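Local coordinates for projannalysin (Methanocaldococcus jannaschii, PDB 4JIX), which is the zymogen of a soluble zinc metallopeptidase of the minigluzincin type, which probably hydrolyses peptide bonds once activated, at residues I19-I29 with I69-K79. The protein carries 1 engineered substitution. Numbering follows the deposited sequence.
Sequences ILISLNINESI and ILHELIHFKIK. With ZN (zinc ion), chain C.
Leu-73 reaches from the helix 62-78 and packs among Ile-19, Leu-20, Leu-23, Ile-25 and Ile-29, its branched end letting one residue meet several neighbours. Its CD1 lies 3.7 Å from CD2 of Leu-20 and also touches CG2 of Ile-19, while CD2 turns to CD1 of Ile-29. Leu-23 crosses Leu-73 obliquely, laying CD1 against CB of Leu-73 at 3.8 Å, and meets Ile-74 at about a right angle through CD2. One turn earlier, CD1 of Ile-19 abuts CG2 of Ile-69 at 3.6 Å.

The ring of Phe-76 is met obliquely by CG2 of Ile-25, CG2 of Ile-29 and CB of Glu-27, the last 3.6 Å from CZ. With CG opposite the backbone N (chi1 -178°), the broad ring is carried out to these loop residues; Phe-43 packs against it as well.

The helix 62-78 carries the HExxH motif of zincin metallopeptidases (His-71, Glu-72, His-75). Its apolar side faces the segment 19-29, whereas His-71 and His-75 make no contact with that segment and bind the zinc ion through NE2; His-83 completes the protein's histidine ligands.

Where helix 12-22 gives way to loop, Asn-24 takes positive phi in a Schellman motif, a left-handed conformation that asparagine tolerates better than most non-glycine residues. The long, extended chain of Lys-77 crosses Ile-25 at a slant, CB and CG against its CG1 and CD1, and delivers NZ to O of Leu-23, 2.9 Å away and above the carbonyl plane. That ammonium also forms a salt bridge with Glu-90.

Lys-79, bent at chi2 and chi4, folds back so that NZ donates to O of Phe-76 at 2.8 Å, near its own helix end, and to OE1 of Glu-27 at 3.0 Å. The carboxylate receives it on the syn lone pair of OE1, a salt bridge beside the Phe-76 ring.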
# COMPACT_ATOMS: atom_id res chain seq x y z
N ILE A 19 5.02 3.50 20.31
CA ILE A 19 4.28 2.25 20.08
C ILE A 19 4.81 1.15 21.02
O ILE A 19 4.00 0.44 21.62
CB ILE A 19 4.32 1.83 18.58
CG1 ILE A 19 3.53 2.86 17.74
CG2 ILE A 19 3.76 0.41 18.36
CD1 ILE A 19 3.91 2.91 16.22
N LEU A 20 6.14 1.04 21.18
CA LEU A 20 6.71 0.07 22.14
C LEU A 20 6.18 0.35 23.54
O LEU A 20 5.87 -0.59 24.27
CB LEU A 20 8.25 0.10 22.14
CG LEU A 20 8.97 -0.32 20.86
CD1 LEU A 20 10.42 0.13 20.91
CD2 LEU A 20 8.90 -1.87 20.64
N ILE A 21 6.01 1.65 23.91
CA ILE A 21 5.48 2.02 25.23
C ILE A 21 3.98 1.63 25.32
O ILE A 21 3.63 0.90 26.24
CB ILE A 21 5.71 3.53 25.59
CG1 ILE A 21 7.22 3.79 25.87
CG2 ILE A 21 4.88 3.95 26.84
CD1 ILE A 21 7.68 5.33 25.85
N SER A 22 3.14 2.05 24.33
CA SER A 22 1.69 1.76 24.34
C SER A 22 1.40 0.25 24.29
O SER A 22 0.46 -0.20 24.94
CB SER A 22 0.97 2.48 23.20
OG SER A 22 1.32 1.93 21.93
N LEU A 23 2.24 -0.53 23.58
CA LEU A 23 2.08 -1.99 23.51
C LEU A 23 2.73 -2.70 24.69
O LEU A 23 2.57 -3.92 24.81
CB LEU A 23 2.66 -2.56 22.21
CG LEU A 23 1.81 -2.39 20.93
CD1 LEU A 23 2.59 -2.88 19.72
CD2 LEU A 23 0.47 -3.13 21.04
N ASN A 24 3.44 -1.97 25.57
CA ASN A 24 4.15 -2.50 26.75
C ASN A 24 5.21 -3.57 26.35
O ASN A 24 5.27 -4.65 26.93
CB ASN A 24 3.17 -3.04 27.81
CG ASN A 24 3.78 -3.26 29.18
OD1 ASN A 24 4.57 -2.45 29.68
ND2 ASN A 24 3.42 -4.36 29.81
N ILE A 25 6.01 -3.25 25.32
CA ILE A 25 7.10 -4.12 24.87
C ILE A 25 8.42 -3.59 25.48
O ILE A 25 8.83 -2.46 25.17
CB ILE A 25 7.18 -4.20 23.30
CG1 ILE A 25 5.91 -4.84 22.67
CG2 ILE A 25 8.46 -4.93 22.84
CD1 ILE A 25 5.74 -4.57 21.11
N ASN A 26 9.06 -4.39 26.35
CA ASN A 26 10.35 -3.99 26.93
C ASN A 26 11.50 -4.80 26.32
O ASN A 26 12.63 -4.72 26.80
CB ASN A 26 10.40 -4.05 28.46
CG ASN A 26 11.64 -3.35 29.02
OD1 ASN A 26 12.07 -2.29 28.52
ND2 ASN A 26 12.31 -3.95 29.98
N GLU A 27 11.23 -5.57 25.27
CA GLU A 27 12.32 -6.27 24.61
C GLU A 27 12.99 -5.28 23.69
O GLU A 27 12.31 -4.48 23.06
CB GLU A 27 11.83 -7.51 23.83
CG GLU A 27 11.58 -8.70 24.73
CD GLU A 27 10.96 -9.85 23.96
OE1 GLU A 27 9.73 -9.81 23.71
OE2 GLU A 27 11.71 -10.76 23.55
N SER A 28 14.32 -5.33 23.62
CA SER A 28 15.10 -4.45 22.75
C SER A 28 14.89 -4.82 21.27
O SER A 28 14.73 -5.99 20.94
CB SER A 28 16.58 -4.58 23.10
OG SER A 28 17.22 -3.32 23.20
N ILE A 29 14.85 -3.82 20.38
CA ILE A 29 14.73 -4.08 18.94
C ILE A 29 15.76 -3.24 18.18
O ILE A 29 16.28 -2.25 18.70
CB ILE A 29 13.30 -3.86 18.36
CG1 ILE A 29 12.82 -2.39 18.49
CG2 ILE A 29 12.29 -4.85 18.92
CD1 ILE A 29 11.74 -1.97 17.42
N ILE A 69 4.12 0.59 11.55
CA ILE A 69 4.98 0.16 12.66
C ILE A 69 4.14 -0.62 13.67
O ILE A 69 4.61 -1.65 14.16
CB ILE A 69 5.72 1.36 13.30
CG1 ILE A 69 6.71 2.01 12.30
CG2 ILE A 69 6.46 0.94 14.59
CD1 ILE A 69 7.12 3.48 12.65
N LEU A 70 2.92 -0.13 14.00
CA LEU A 70 1.99 -0.80 14.91
C LEU A 70 1.71 -2.23 14.42
O LEU A 70 1.72 -3.15 15.23
CB LEU A 70 0.66 -0.03 15.03
CG LEU A 70 -0.43 -0.61 15.96
CD1 LEU A 70 -0.01 -0.58 17.45
CD2 LEU A 70 -1.76 0.12 15.76
N HIS A 71 1.48 -2.41 13.11
CA HIS A 71 1.24 -3.74 12.55
C HIS A 71 2.41 -4.69 12.88
O HIS A 71 2.18 -5.78 13.40
CB HIS A 71 1.04 -3.68 11.01
CG HIS A 71 0.71 -5.03 10.41
ND1 HIS A 71 -0.60 -5.40 10.15
CD2 HIS A 71 1.53 -6.05 10.10
CE1 HIS A 71 -0.53 -6.62 9.64
NE2 HIS A 71 0.73 -7.08 9.62
N GLU A 72 3.64 -4.28 12.58
CA GLU A 72 4.82 -5.15 12.82
C GLU A 72 5.03 -5.46 14.30
O GLU A 72 5.47 -6.57 14.64
CB GLU A 72 6.10 -4.48 12.30
CG GLU A 72 6.02 -3.95 10.89
CD GLU A 72 5.69 -4.99 9.84
OE1 GLU A 72 5.87 -6.20 10.11
OE2 GLU A 72 5.20 -4.59 8.77
N LEU A 73 4.81 -4.46 15.15
CA LEU A 73 5.09 -4.60 16.57
C LEU A 73 4.00 -5.39 17.29
O LEU A 73 4.32 -6.04 18.28
CB LEU A 73 5.41 -3.25 17.23
CG LEU A 73 6.73 -2.59 16.74
CD1 LEU A 73 7.02 -1.31 17.49
CD2 LEU A 73 7.95 -3.55 16.87
N ILE A 74 2.76 -5.43 16.75
CA ILE A 74 1.71 -6.30 17.31
C ILE A 74 2.18 -7.76 17.13
O ILE A 74 2.14 -8.52 18.10
CB ILE A 74 0.30 -6.04 16.72
CG1 ILE A 74 -0.26 -4.69 17.24
CG2 ILE A 74 -0.69 -7.20 17.08
CD1 ILE A 74 -1.47 -4.19 16.46
N HIS A 75 2.70 -8.12 15.93
CA HIS A 75 3.25 -9.45 15.66
C HIS A 75 4.32 -9.80 16.70
O HIS A 75 4.31 -10.90 17.25
CB HIS A 75 3.88 -9.54 14.25
CG HIS A 75 2.91 -9.64 13.13
ND1 HIS A 75 2.03 -10.71 13.03
CD2 HIS A 75 2.74 -8.83 12.06
CE1 HIS A 75 1.35 -10.51 11.91
NE2 HIS A 75 1.74 -9.40 11.30
N PHE A 76 5.24 -8.87 16.97
CA PHE A 76 6.31 -9.08 17.93
C PHE A 76 5.73 -9.29 19.33
O PHE A 76 6.15 -10.21 20.03
CB PHE A 76 7.32 -7.92 17.91
CG PHE A 76 8.50 -8.09 18.85
CD1 PHE A 76 8.97 -7.03 19.61
CD2 PHE A 76 9.18 -9.31 18.93
CE1 PHE A 76 10.08 -7.18 20.45
CE2 PHE A 76 10.29 -9.46 19.77
CZ PHE A 76 10.72 -8.40 20.53
N LYS A 77 4.72 -8.47 19.72
CA LYS A 77 4.10 -8.59 21.04
C LYS A 77 3.41 -9.96 21.26
O LYS A 77 3.59 -10.56 22.32
CB LYS A 77 3.09 -7.47 21.29
CG LYS A 77 2.77 -7.33 22.78
CD LYS A 77 1.43 -6.72 23.00
CE LYS A 77 1.07 -6.71 24.46
NZ LYS A 77 0.19 -5.55 24.77
N ILE A 78 2.62 -10.43 20.29
CA ILE A 78 1.85 -11.67 20.43
C ILE A 78 2.68 -12.93 20.06
O ILE A 78 2.19 -14.05 20.22
CB ILE A 78 0.53 -11.60 19.61
CG1 ILE A 78 0.79 -11.55 18.08
CG2 ILE A 78 -0.33 -10.41 20.10
CD1 ILE A 78 -0.39 -11.78 17.20
N LYS A 79 3.93 -12.75 19.57
CA LYS A 79 4.83 -13.82 19.15
C LYS A 79 4.15 -14.71 18.08
O LYS A 79 4.10 -15.94 18.20
CB LYS A 79 5.32 -14.67 20.37
CG LYS A 79 6.04 -13.84 21.47
CD LYS A 79 7.37 -13.23 20.99
CE LYS A 79 8.12 -12.42 22.04
NZ LYS A 79 7.45 -11.14 22.34
ZN ZN C . 1.35 -9.03 9.24
O HOH W 1 1.00 -8.70 7.11